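Local coordinates for protein single-stranded-DNA-specific exonuclease RecJ (Thermus thermophilus, PDB 2ZXR) that degrades single-stranded DNA from the 5' end towards the 3' end, using divalent metal ions, and takes part in DNA repair, at residues V5-L10 and R426-L431; V9-P14 and Y35-F40; Q17-M22 and A624-L629; G28-L33 and L430-P435. All coordinates share one frame; numbering follows the deposited sequence.

Interaction 1 of 4, residues V5-L10 and R426-L431; sequences VRWRVL and REVALL
Arg6 and Arg8 face strand 426-430 with their backbone amides and carbonyls, and five hydrogen bonds zip the two parallel strands together. Arg6 N gives its hydrogen to Arg426 O (2.7 Å), Arg6 O receives Val428 N, Arg8 N reaches Val428 O, Arg8 O receives Leu430 N, and Leu10 N closes the row on Leu430 O in a nearly straight bond (178°). Beyond it, one water donates to both Leu10 O and Leu431 O, bridging the chains where they leave the sheet. The other edge of 5-9 is used too: Trp7 and Val9 bond through their backbones to Glu534.

On the face of Arg6, Arg8 and Glu427, Arg8 NE meets Glu427 OE1 at 3.3 Å, near the guanidinium plane but weakly (141°); the stronger partner of Arg8 is Glu534, at NH2. On the face of Val5, Trp7 and Val9, Val428 CB lies over the five-membered ring of Trp7, 4.3 Å from its centroid, while the indole NE1 is satisfied by Asp526. Val5 CG2 sits over one face of the Arg426 guanidinium, 3.6 Å from NH1. This in-register parallel pairing adds the N-terminal strand to the mixed sheet to which the RecJ OB domain contributes strands such as 462-466 and 503-514.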
loop_
_atom_site.group_PDB
_atom_site.type_symbol
_atom_site.label_atom_id
_atom_site.label_comp_id
_atom_site.label_asym_id
_atom_site.label_seq_id
_atom_site.Cartn_x
_atom_site.Cartn_y
_atom_site.Cartn_z
ATOM N N VAL A 5 4.664 -0.451 -16.738
ATOM C CA VAL A 5 4.885 0.065 -15.391
ATOM C C VAL A 5 5.360 1.516 -15.477
ATOM O O VAL A 5 6.442 1.776 -15.981
ATOM C CB VAL A 5 5.993 -0.732 -14.637
ATOM C CG1 VAL A 5 6.209 -0.142 -13.238
ATOM C CG2 VAL A 5 5.622 -2.205 -14.543
ATOM N N ARG A 6 4.563 2.449 -14.976
ATOM C CA ARG A 6 4.930 3.865 -15.000
ATOM C C ARG A 6 5.402 4.339 -13.623
ATOM O O ARG A 6 4.761 4.037 -12.614
ATOM C CB ARG A 6 3.717 4.729 -15.401
ATOM C CG ARG A 6 3.390 4.798 -16.899
ATOM C CD ARG A 6 3.338 3.423 -17.551
ATOM N NE ARG A 6 2.445 3.379 -18.712
ATOM C CZ ARG A 6 2.730 2.750 -19.848
ATOM N NH1 ARG A 6 3.896 2.122 -19.993
ATOM N NH2 ARG A 6 1.827 2.703 -20.824
ATOM N N TRP A 7 6.516 5.061 -13.576
ATOM C CA TRP A 7 6.987 5.624 -12.310
ATOM C C TRP A 7 6.517 7.081 -12.255
ATOM O O TRP A 7 6.636 7.819 -13.233
ATOM C CB TRP A 7 8.502 5.600 -12.221
ATOM C CG TRP A 7 9.092 4.239 -12.040
ATOM C CD1 TRP A 7 8.545 3.047 -12.415
ATOM C CD2 TRP A 7 10.391 3.946 -11.542
ATOM N NE1 TRP A 7 9.436 2.026 -12.189
ATOM C CE2 TRP A 7 10.576 2.550 -11.653
ATOM C CE3 TRP A 7 11.425 4.730 -11.014
ATOM C CZ2 TRP A 7 11.749 1.919 -11.258
ATOM C CZ3 TRP A 7 12.602 4.099 -10.617
ATOM C CH2 TRP A 7 12.751 2.707 -10.743
ATOM N N ARG A 8 5.976 7.481 -11.114
ATOM C CA ARG A 8 5.503 8.835 -10.908
ATOM C C ARG A 8 6.039 9.405 -9.592
ATOM O O ARG A 8 6.125 8.695 -8.574
ATOM C CB ARG A 8 3.977 8.871 -10.875
ATOM C CG ARG A 8 3.433 10.198 -10.348
ATOM C CD ARG A 8 1.917 10.255 -10.384
ATOM N NE ARG A 8 1.394 10.034 -11.734
ATOM C CZ ARG A 8 1.423 10.936 -12.716
ATOM N NH1 ARG A 8 1.950 12.137 -12.503
ATOM N NH2 ARG A 8 0.927 10.636 -13.916
ATOM N N VAL A 9 6.387 10.687 -9.612
ATOM C CA VAL A 9 6.887 11.348 -8.417
ATOM C C VAL A 9 5.759 12.140 -7.786
ATOM O O VAL A 9 5.140 12.987 -8.442
ATOM C CB VAL A 9 8.045 12.309 -8.745
ATOM C CG1 VAL A 9 8.548 12.960 -7.476
ATOM C CG2 VAL A 9 9.173 11.553 -9.421
ATOM N N LEU A 10 5.470 11.872 -6.523
ATOM C CA LEU A 10 4.408 12.593 -5.843
ATOM C C LEU A 10 4.674 14.111 -5.860
ATOM O O LEU A 10 5.814 14.565 -5.738
ATOM C CB LEU A 10 4.256 12.093 -4.396
ATOM C CG LEU A 10 4.042 10.577 -4.197
ATOM C CD1 LEU A 10 3.476 10.327 -2.778
ATOM C CD2 LEU A 10 3.074 10.025 -5.250
ATOM N N ARG A 426 0.647 -0.527 -14.508
ATOM C CA ARG A 426 0.986 -0.493 -13.084
ATOM C C ARG A 426 1.741 0.802 -12.792
ATOM O O ARG A 426 2.585 1.233 -13.579
ATOM C CB ARG A 426 1.856 -1.712 -12.709
ATOM C CG ARG A 426 2.350 -1.729 -11.259
ATOM C CD ARG A 426 2.679 -3.147 -10.738
ATOM N NE ARG A 426 3.898 -3.740 -11.302
ATOM C CZ ARG A 426 5.144 -3.407 -10.954
ATOM N NH1 ARG A 426 6.184 -4.009 -11.534
ATOM N NH2 ARG A 426 5.363 -2.478 -10.021
ATOM N N GLU A 427 1.404 1.446 -11.687
ATOM C CA GLU A 427 2.102 2.667 -11.302
ATOM C C GLU A 427 2.958 2.410 -10.059
ATOM O O GLU A 427 2.585 1.613 -9.203
ATOM C CB GLU A 427 1.128 3.798 -10.983
ATOM C CG GLU A 427 1.821 4.908 -10.179
ATOM C CD GLU A 427 0.973 6.144 -9.946
ATOM O OE1 GLU A 427 0.688 6.867 -10.934
ATOM O OE2 GLU A 427 0.599 6.396 -8.772
ATOM N N VAL A 428 4.123 3.047 -10.001
ATOM C CA VAL A 428 5.007 2.964 -8.840
ATOM C C VAL A 428 5.054 4.418 -8.381
ATOM O O VAL A 428 5.504 5.290 -9.124
ATOM C CB VAL A 428 6.435 2.513 -9.192
ATOM C CG1 VAL A 428 7.288 2.513 -7.932
ATOM C CG2 VAL A 428 6.417 1.115 -9.805
ATOM N N ALA A 429 4.546 4.680 -7.187
ATOM C CA ALA A 429 4.505 6.029 -6.638
ATOM C C ALA A 429 5.770 6.309 -5.815
ATOM O O ALA A 429 6.076 5.613 -4.852
ATOM C CB ALA A 429 3.243 6.202 -5.773
ATOM N N LEU A 430 6.509 7.334 -6.213
ATOM C CA LEU A 430 7.745 7.684 -5.528
ATOM C C LEU A 430 7.508 8.906 -4.669
ATOM O O LEU A 430 6.981 9.911 -5.147
ATOM C CB LEU A 430 8.855 7.965 -6.536
ATOM C CG LEU A 430 9.605 6.829 -7.232
ATOM C CD1 LEU A 430 9.715 5.624 -6.312
ATOM C CD2 LEU A 430 8.897 6.455 -8.496
ATOM N N LEU A 431 7.893 8.808 -3.406
ATOM C CA LEU A 431 7.725 9.885 -2.444
ATOM C C LEU A 431 8.680 11.028 -2.744
ATOM O O LEU A 431 8.278 12.184 -2.806
ATOM C CB LEU A 431 8.010 9.384 -1.022
ATOM C CG LEU A 431 7.339 9.965 0.229
ATOM C CD1 LEU A 431 8.417 10.153 1.304
ATOM C CD2 LEU A 431 6.618 11.237 -0.052
HETATM O O HOH W 1 7.603 14.505 -3.960
#

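Interaction 2 of 4, residues V9-P14 and Y35-F40; sequences VLSLPP and YWHRGF
Leu10 meets His37 first, at the point where the chain has just left strand 5-9. Its CG stands anti to the carbonyl carbon (chi1 -54°), which carries CD1 over one face of the imidazole, 3.9 Å from the ring centroid, while CB lies 3.3 Å from His37 NE2. The opposite face of that imidazole is covered by Trp36 CE3, so the ring is held between a leucine methyl and the neighbouring indole.

Ser11 comes to the imidazole at its rim. Its carbonyl O accepts a weak hydrogen bond from His37 NE2, 3.1 Å long and bent to 133° at the hydrogen. The hydroxyl OG lies close to the ring plane, 3.5 Å from His37 CE1.

Leu12 turns the other way, towards Trp18 and the C-terminal helices, where its backbone N is bound by Glu648. Pro13 brings the chain back: its CB sits almost squarely over the six-membered ring of Trp36, 3.4 Å from the centroid and 14° off the normal, a close CH-pi contact. Arg41 makes a cation-pi contact with the same indole. Pro14 follows, with CD 3.8 Å from Trp36 CZ2, and serves as the N-cap residue of helix 15-25.

The loop between strand 5-9 and helix 15-25 is thus laid against the last turn of helix 29-37, which Gly39 closes in a Schellman motif.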
loop_
_atom_site.group_PDB
_atom_site.type_symbol
_atom_site.label_atom_id
_atom_site.label_comp_id
_atom_site.label_asym_id
_atom_site.label_seq_id
_atom_site.Cartn_x
_atom_site.Cartn_y
_atom_site.Cartn_z
ATOM N N VAL A 9 6.387 10.687 -9.612
ATOM C CA VAL A 9 6.887 11.348 -8.417
ATOM C C VAL A 9 5.759 12.140 -7.786
ATOM O O VAL A 9 5.140 12.987 -8.442
ATOM C CB VAL A 9 8.045 12.309 -8.745
ATOM C CG1 VAL A 9 8.548 12.960 -7.476
ATOM C CG2 VAL A 9 9.173 11.553 -9.421
ATOM N N LEU A 10 5.470 11.872 -6.523
ATOM C CA LEU A 10 4.408 12.593 -5.843
ATOM C C LEU A 10 4.674 14.111 -5.860
ATOM O O LEU A 10 5.814 14.565 -5.738
ATOM C CB LEU A 10 4.256 12.093 -4.396
ATOM C CG LEU A 10 4.042 10.577 -4.197
ATOM C CD1 LEU A 10 3.476 10.327 -2.778
ATOM C CD2 LEU A 10 3.074 10.025 -5.250
ATOM N N SER A 11 3.606 14.886 -5.993
ATOM C CA SER A 11 3.695 16.336 -6.069
ATOM C C SER A 11 4.242 16.987 -4.809
ATOM O O SER A 11 4.113 16.435 -3.711
ATOM C CB SER A 11 2.301 16.896 -6.320
ATOM O OG SER A 11 1.519 16.722 -5.141
ATOM N N LEU A 12 4.854 18.162 -4.951
ATOM C CA LEU A 12 5.336 18.863 -3.761
ATOM C C LEU A 12 4.128 19.620 -3.220
ATOM O O LEU A 12 3.338 20.216 -3.985
ATOM C CB LEU A 12 6.468 19.854 -4.074
ATOM C CG LEU A 12 7.747 19.269 -4.680
ATOM C CD1 LEU A 12 8.805 20.370 -4.822
ATOM C CD2 LEU A 12 8.257 18.135 -3.824
ATOM N N PRO A 13 3.938 19.586 -1.895
ATOM C CA PRO A 13 2.783 20.309 -1.350
ATOM C C PRO A 13 3.099 21.795 -1.245
ATOM O O PRO A 13 4.247 22.211 -1.452
ATOM C CB PRO A 13 2.599 19.669 0.028
ATOM C CG PRO A 13 4.011 19.400 0.445
ATOM C CD PRO A 13 4.681 18.881 -0.834
ATOM N N PRO A 14 2.081 22.619 -0.958
ATOM C CA PRO A 14 2.371 24.051 -0.834
ATOM C C PRO A 14 3.262 24.249 0.398
ATOM O O PRO A 14 3.026 23.674 1.473
ATOM C CB PRO A 14 0.983 24.702 -0.699
ATOM C CG PRO A 14 0.011 23.527 -0.459
ATOM C CD PRO A 14 0.646 22.368 -1.180
ATOM N N TYR A 35 3.306 12.290 5.255
ATOM C CA TYR A 35 2.147 12.608 6.080
ATOM C C TYR A 35 1.178 13.528 5.334
ATOM O O TYR A 35 -0.038 13.278 5.335
ATOM C CB TYR A 35 2.576 13.256 7.395
ATOM C CG TYR A 35 3.375 12.333 8.269
ATOM C CD1 TYR A 35 2.849 11.113 8.686
ATOM C CD2 TYR A 35 4.670 12.659 8.655
ATOM C CE1 TYR A 35 3.607 10.243 9.464
ATOM C CE2 TYR A 35 5.429 11.804 9.416
ATOM C CZ TYR A 35 4.902 10.597 9.821
ATOM O OH TYR A 35 5.671 9.735 10.562
ATOM N N TRP A 36 1.700 14.572 4.677
ATOM C CA TRP A 36 0.813 15.480 3.950
ATOM C C TRP A 36 -0.033 14.718 2.925
ATOM O O TRP A 36 -1.245 14.936 2.821
ATOM C CB TRP A 36 1.596 16.580 3.237
ATOM C CG TRP A 36 0.697 17.617 2.596
ATOM C CD1 TRP A 36 0.114 18.700 3.211
ATOM C CD2 TRP A 36 0.278 17.665 1.227
ATOM N NE1 TRP A 36 -0.637 19.415 2.304
ATOM C CE2 TRP A 36 -0.556 18.804 1.082
ATOM C CE3 TRP A 36 0.526 16.862 0.108
ATOM C CZ2 TRP A 36 -1.143 19.156 -0.146
ATOM C CZ3 TRP A 36 -0.060 17.213 -1.115
ATOM C CH2 TRP A 36 -0.886 18.352 -1.227
ATOM N N HIS A 37 0.602 13.818 2.184
ATOM C CA HIS A 37 -0.092 13.020 1.184
ATOM C C HIS A 37 -1.113 12.038 1.754
ATOM O O HIS A 37 -2.130 11.780 1.121
ATOM C CB HIS A 37 0.912 12.235 0.332
ATOM C CG HIS A 37 1.541 13.048 -0.760
ATOM N ND1 HIS A 37 0.798 13.712 -1.716
ATOM C CD2 HIS A 37 2.839 13.314 -1.042
ATOM C CE1 HIS A 37 1.611 14.357 -2.534
ATOM N NE2 HIS A 37 2.854 14.131 -2.147
ATOM N N ARG A 38 -0.831 11.481 2.931
ATOM C CA ARG A 38 -1.707 10.502 3.558
ATOM C C ARG A 38 -2.746 11.201 4.396
ATOM O O ARG A 38 -3.515 10.550 5.090
ATOM C CB ARG A 38 -0.915 9.556 4.474
ATOM C CG ARG A 38 0.394 9.017 3.922
ATOM C CD ARG A 38 0.203 7.741 3.147
ATOM N NE ARG A 38 1.391 7.368 2.382
ATOM C CZ ARG A 38 2.250 6.412 2.718
ATOM N NH1 ARG A 38 2.071 5.711 3.830
ATOM N NH2 ARG A 38 3.272 6.138 1.916
ATOM N N GLY A 39 -2.748 12.525 4.357
ATOM C CA GLY A 39 -3.714 13.287 5.129
ATOM C C GLY A 39 -3.411 13.470 6.604
ATOM O O GLY A 39 -4.292 13.888 7.354
ATOM N N PHE A 40 -2.196 13.153 7.047
ATOM C CA PHE A 40 -1.854 13.346 8.458
ATOM C C PHE A 40 -1.385 14.786 8.657
ATOM O O PHE A 40 -0.327 15.170 8.165
ATOM C CB PHE A 40 -0.753 12.372 8.896
ATOM C CG PHE A 40 -1.171 10.924 8.856
ATOM C CD1 PHE A 40 -1.051 10.182 7.689
ATOM C CD2 PHE A 40 -1.701 10.308 9.986
ATOM C CE1 PHE A 40 -1.453 8.846 7.643
ATOM C CE2 PHE A 40 -2.106 8.972 9.951
ATOM C CZ PHE A 40 -1.981 8.242 8.778
#

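Interaction 3 of 4, residues Q17-M22 and A624-L629; sequences QWREVM and ARLKAL
The short helical segments 17-22 and 624-629 cross obliquely at 135°, nearer antiparallel than parallel, with their axes 12.1 Å apart at the closest point. This is a wide helix-helix packing between the N-terminal helix 15-25 and helix 624-639 of the RecJ C-terminal domain, two elements about 600 residues apart in sequence, and long side chains make the contact between the distant axes.

Leu626 is the central piece. It inserts among Trp18, Arg19 and Met22. CD2 stands over the face of the Trp18 indole, 3.9 Å from the centroid of the six-membered ring and only 2° off its normal, a CH-pi contact in which the methyl looks straight down on the ring. CD1 is shared between Arg19, whose NE is 4.0 Å away, and the end methyl of Met22. That arginine is extended from CG to NE, and its NE forms a salt bridge with Glu623, just before the second segment, so a charged pair borders the apolar contact.

Trp18 swings towards the other helix with CG anti to its own backbone N. Its NE1 is satisfied by Pro29 O of helix 29-37, a bond that ties the indole to the neighbouring helix. The far end of the ring then meets Leu629 near the ring plane, with CD2 3.7 Å from Trp18 CH2.

Met22 completes the grip one turn further on. A bend at chi3 (-82°) turns its end methyl towards the leucine, and Met22 CE lies 3.6 Å from both CG and CD1 of Leu626.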
loop_
_atom_site.group_PDB
_atom_site.type_symbol
_atom_site.label_atom_id
_atom_site.label_comp_id
_atom_site.label_asym_id
_atom_site.label_seq_id
_atom_site.Cartn_x
_atom_site.Cartn_y
_atom_site.Cartn_z
ATOM N N GLN A 17 1.909 24.721 3.993
ATOM C CA GLN A 17 1.320 23.518 4.579
ATOM C C GLN A 17 2.424 22.491 4.874
ATOM O O GLN A 17 2.367 21.773 5.867
ATOM C CB GLN A 17 0.282 22.885 3.648
ATOM C CG GLN A 17 -0.826 23.813 3.167
ATOM C CD GLN A 17 -1.877 23.063 2.346
ATOM O OE1 GLN A 17 -2.517 23.633 1.453
ATOM N NE2 GLN A 17 -2.065 21.785 2.654
ATOM N N TRP A 18 3.441 22.429 4.023
ATOM C CA TRP A 18 4.538 21.477 4.231
ATOM C C TRP A 18 5.158 21.816 5.588
ATOM O O TRP A 18 5.427 20.942 6.423
ATOM C CB TRP A 18 5.578 21.654 3.131
ATOM C CG TRP A 18 6.487 20.489 2.836
ATOM C CD1 TRP A 18 6.813 19.438 3.665
ATOM C CD2 TRP A 18 7.267 20.318 1.647
ATOM N NE1 TRP A 18 7.755 18.631 3.054
ATOM C CE2 TRP A 18 8.050 19.150 1.819
ATOM C CE3 TRP A 18 7.385 21.044 0.452
ATOM C CZ2 TRP A 18 8.931 18.693 0.842
ATOM C CZ3 TRP A 18 8.266 20.585 -0.521
ATOM C CH2 TRP A 18 9.026 19.421 -0.320
ATOM N N ARG A 19 5.381 23.109 5.786
ATOM C CA ARG A 19 5.953 23.617 7.019
ATOM C C ARG A 19 5.070 23.338 8.233
ATOM O O ARG A 19 5.577 22.989 9.299
ATOM C CB ARG A 19 6.217 25.124 6.881
ATOM C CG ARG A 19 7.555 25.426 6.214
ATOM C CD ARG A 19 7.551 26.772 5.498
ATOM N NE ARG A 19 8.908 27.217 5.176
ATOM C CZ ARG A 19 9.182 28.259 4.396
ATOM N NH1 ARG A 19 8.189 28.958 3.855
ATOM N NH2 ARG A 19 10.447 28.611 4.171
ATOM N N GLU A 20 3.760 23.510 8.072
ATOM C CA GLU A 20 2.811 23.262 9.159
ATOM C C GLU A 20 2.895 21.809 9.612
ATOM O O GLU A 20 2.901 21.528 10.817
ATOM C CB GLU A 20 1.384 23.587 8.706
ATOM C CG GLU A 20 1.172 25.082 8.492
ATOM C CD GLU A 20 -0.157 25.436 7.837
ATOM O OE1 GLU A 20 -0.468 26.653 7.780
ATOM O OE2 GLU A 20 -0.882 24.515 7.372
ATOM N N VAL A 21 2.991 20.893 8.655
ATOM C CA VAL A 21 3.082 19.476 8.990
ATOM C C VAL A 21 4.392 19.169 9.700
ATOM O O VAL A 21 4.406 18.475 10.722
ATOM C CB VAL A 21 2.922 18.598 7.728
ATOM C CG1 VAL A 21 3.166 17.138 8.064
ATOM C CG2 VAL A 21 1.491 18.771 7.166
ATOM N N MET A 22 5.491 19.710 9.184
ATOM C CA MET A 22 6.780 19.482 9.803
ATOM C C MET A 22 6.796 19.957 11.258
ATOM O O MET A 22 7.422 19.339 12.129
ATOM C CB MET A 22 7.874 20.226 9.049
ATOM C CG MET A 22 8.291 19.598 7.739
ATOM S SD MET A 22 9.794 20.382 7.156
ATOM C CE MET A 22 9.119 21.789 6.400
ATOM N N ALA A 624 16.515 23.629 7.270
ATOM C CA ALA A 624 17.642 23.698 6.360
ATOM C C ALA A 624 17.500 22.452 5.492
ATOM O O ALA A 624 17.947 22.414 4.345
ATOM C CB ALA A 624 18.953 23.652 7.144
ATOM N N ARG A 625 16.869 21.431 6.061
ATOM C CA ARG A 625 16.656 20.176 5.357
ATOM C C ARG A 625 15.587 20.343 4.279
ATOM O O ARG A 625 15.597 19.635 3.274
ATOM C CB ARG A 625 16.257 19.076 6.345
ATOM C CG ARG A 625 17.401 18.600 7.247
ATOM C CD ARG A 625 17.178 17.147 7.646
ATOM N NE ARG A 625 16.146 16.989 8.663
ATOM C CZ ARG A 625 15.389 15.898 8.814
ATOM N NH1 ARG A 625 15.525 14.858 8.010
ATOM N NH2 ARG A 625 14.499 15.841 9.796
ATOM N N LEU A 626 14.660 21.278 4.492
ATOM C CA LEU A 626 13.626 21.532 3.496
ATOM C C LEU A 626 14.370 22.120 2.281
ATOM O O LEU A 626 14.143 21.727 1.134
ATOM C CB LEU A 626 12.600 22.549 4.017
ATOM C CG LEU A 626 11.136 22.488 3.558
ATOM C CD1 LEU A 626 10.503 23.851 3.762
ATOM C CD2 LEU A 626 11.007 22.102 2.118
ATOM N N LYS A 627 15.286 23.042 2.548
ATOM C CA LYS A 627 16.041 23.679 1.474
ATOM C C LYS A 627 16.835 22.645 0.714
ATOM O O LYS A 627 16.850 22.624 -0.521
ATOM C CB LYS A 627 16.997 24.725 2.037
ATOM C CG LYS A 627 16.824 26.093 1.416
ATOM C CD LYS A 627 18.159 26.677 0.959
ATOM C CE LYS A 627 18.872 27.439 2.066
ATOM N NZ LYS A 627 20.060 28.172 1.515
ATOM N N ALA A 628 17.504 21.793 1.477
ATOM C CA ALA A 628 18.318 20.736 0.911
ATOM C C ALA A 628 17.489 19.830 0.016
ATOM O O ALA A 628 17.963 19.396 -1.028
ATOM C CB ALA A 628 18.965 19.913 2.039
ATOM N N LEU A 629 16.260 19.520 0.423
ATOM C CA LEU A 629 15.422 18.665 -0.424
ATOM C C LEU A 629 15.140 19.358 -1.771
ATOM O O LEU A 629 15.240 18.742 -2.842
ATOM C CB LEU A 629 14.097 18.331 0.277
ATOM C CG LEU A 629 13.113 17.412 -0.449
ATOM C CD1 LEU A 629 12.184 16.745 0.607
ATOM C CD2 LEU A 629 12.296 18.193 -1.467
#

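Interaction 4 of 4, residues G28-L33 and L430-P435; sequences GPEAAL and LLDLLP
Leu33 and Leu431 make the apolar part of this helix-on-strand packing, in which helix 29-37 lies beside the end of strand 426-433 in the mixed sheet. Leu33 CB touches Leu431 CD2 at 3.8 Å. The other methyl of the same leucine, Leu431 CD1, rests 3.6 Å from Glu30 O, so the forked end straddles the helix surface between residues one turn apart. Leu33 CD1 also approaches Asp432 CB (4.2 Å), the two side chains meeting at about a right angle.

Two acids lie near each other without their charged atoms touching. The carboxylate planes of Glu30 and Asp432 are nearly parallel, 16° apart, with Glu30 OE2 4.9 Å from Asp432 OD1. Basic residues of helix 624-639 would offset these like charges: Arg633 forms a salt bridge with Asp432 OD2, while Arg625 and Arg632 make long, weak ion pairs with the acids.

Finally, a proline packs against an acidic chain. Glu30 bends at chi2 (78°), and its aliphatic stem slides past the Pro435 ring in the opposite direction, with Glu30 CG 3.6 Å from Pro435 CG.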
loop_
_atom_site.group_PDB
_atom_site.type_symbol
_atom_site.label_atom_id
_atom_site.label_comp_id
_atom_site.label_asym_id
_atom_site.label_seq_id
_atom_site.Cartn_x
_atom_site.Cartn_y
_atom_site.Cartn_z
ATOM N N GLY A 28 11.256 16.018 9.765
ATOM C CA GLY A 28 11.871 16.662 8.623
ATOM C C GLY A 28 10.952 16.706 7.406
ATOM O O GLY A 28 9.825 16.196 7.448
ATOM N N PRO A 29 11.414 17.305 6.291
ATOM C CA PRO A 29 10.646 17.437 5.042
ATOM C C PRO A 29 10.220 16.139 4.311
ATOM O O PRO A 29 9.146 16.086 3.751
ATOM C CB PRO A 29 11.538 18.342 4.180
ATOM C CG PRO A 29 12.937 17.976 4.628
ATOM C CD PRO A 29 12.781 17.840 6.147
ATOM N N GLU A 30 11.038 15.096 4.329
ATOM C CA GLU A 30 10.674 13.843 3.658
ATOM C C GLU A 30 9.446 13.200 4.256
ATOM O O GLU A 30 8.449 12.955 3.568
ATOM C CB GLU A 30 11.825 12.841 3.725
ATOM C CG GLU A 30 13.085 13.298 3.025
ATOM C CD GLU A 30 13.862 14.289 3.856
ATOM O OE1 GLU A 30 13.614 14.358 5.091
ATOM O OE2 GLU A 30 14.716 14.987 3.274
ATOM N N ALA A 31 9.519 12.917 5.549
ATOM C CA ALA A 31 8.409 12.305 6.253
ATOM C C ALA A 31 7.173 13.209 6.193
ATOM O O ALA A 31 6.046 12.731 6.007
ATOM C CB ALA A 31 8.810 12.029 7.701
ATOM N N ALA A 32 7.371 14.518 6.339
ATOM C CA ALA A 32 6.234 15.441 6.277
ATOM C C ALA A 32 5.554 15.344 4.915
ATOM O O ALA A 32 4.352 15.522 4.808
ATOM C CB ALA A 32 6.683 16.876 6.540
ATOM N N LEU A 33 6.327 15.074 3.873
ATOM C CA LEU A 33 5.766 14.935 2.536
ATOM C C LEU A 33 4.779 13.754 2.555
ATOM O O LEU A 33 3.649 13.850 2.049
ATOM C CB LEU A 33 6.894 14.645 1.543
ATOM C CG LEU A 33 7.186 15.648 0.432
ATOM C CD1 LEU A 33 8.597 15.410 -0.132
ATOM C CD2 LEU A 33 6.146 15.488 -0.654
ATOM N N LEU A 430 6.509 7.334 -6.213
ATOM C CA LEU A 430 7.745 7.684 -5.528
ATOM C C LEU A 430 7.508 8.906 -4.669
ATOM O O LEU A 430 6.981 9.911 -5.147
ATOM C CB LEU A 430 8.855 7.965 -6.536
ATOM C CG LEU A 430 9.605 6.829 -7.232
ATOM C CD1 LEU A 430 9.715 5.624 -6.312
ATOM C CD2 LEU A 430 8.897 6.455 -8.496
ATOM N N LEU A 431 7.893 8.808 -3.406
ATOM C CA LEU A 431 7.725 9.885 -2.444
ATOM C C LEU A 431 8.680 11.028 -2.744
ATOM O O LEU A 431 8.278 12.184 -2.806
ATOM C CB LEU A 431 8.010 9.384 -1.022
ATOM C CG LEU A 431 7.339 9.965 0.229
ATOM C CD1 LEU A 431 8.417 10.153 1.304
ATOM C CD2 LEU A 431 6.618 11.237 -0.052
ATOM N N ASP A 432 9.943 10.699 -2.962
ATOM C CA ASP A 432 10.933 11.738 -3.199
ATOM C C ASP A 432 12.267 11.084 -3.498
ATOM O O ASP A 432 12.391 9.861 -3.450
ATOM C CB ASP A 432 11.054 12.575 -1.924
ATOM C CG ASP A 432 12.026 13.728 -2.056
ATOM O OD1 ASP A 432 12.527 14.185 -1.001
ATOM O OD2 ASP A 432 12.283 14.186 -3.191
ATOM N N LEU A 433 13.259 11.916 -3.809
ATOM C CA LEU A 433 14.629 11.479 -4.074
ATOM C C LEU A 433 15.164 11.086 -2.694
ATOM O O LEU A 433 14.894 11.774 -1.727
ATOM C CB LEU A 433 15.457 12.654 -4.610
ATOM C CG LEU A 433 15.721 12.936 -6.098
ATOM C CD1 LEU A 433 15.273 11.767 -6.920
ATOM C CD2 LEU A 433 15.040 14.233 -6.545
ATOM N N LEU A 434 15.900 9.987 -2.589
ATOM C CA LEU A 434 16.444 9.573 -1.290
ATOM C C LEU A 434 17.432 10.636 -0.797
ATOM O O LEU A 434 18.186 11.179 -1.588
ATOM C CB LEU A 434 17.189 8.244 -1.415
ATOM C CG LEU A 434 17.571 7.570 -0.092
ATOM C CD1 LEU A 434 16.319 6.970 0.527
ATOM C CD2 LEU A 434 18.606 6.484 -0.329
ATOM N N PRO A 435 17.413 10.963 0.514
ATOM C CA PRO A 435 18.317 11.960 1.115
ATOM C C PRO A 435 19.735 11.416 1.155
ATOM O O PRO A 435 19.960 10.270 0.793
ATOM C CB PRO A 435 17.751 12.141 2.527
ATOM C CG PRO A 435 16.288 11.937 2.322
ATOM C CD PRO A 435 16.299 10.677 1.433
#

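How the interactions relate
All four contacts tie the N-terminal strand, the loop after it and two helices to later parts of the chain or to each other, away from the metal site. Interaction 1 is backbone pairing at a sheet edge, partly buried; interaction 4 takes over where strand 426-433 runs on, sharing Leu430 and Leu431 with it, but relies on side-chain packing. Interaction 2 shares Val9 and Leu10 with interaction 1 and helix 29-37 with interaction 4, and is the surface contact, built on aromatic faces. Interactions 3 and 4 are buried; Trp18, by a hydrogen bond to Pro29, and Arg625, by a long, weak ion pair with Glu30, reach from interaction 3 to interaction 4. Pro13 and Leu12 likewise pack on Trp18, joining interactions 2 and 3.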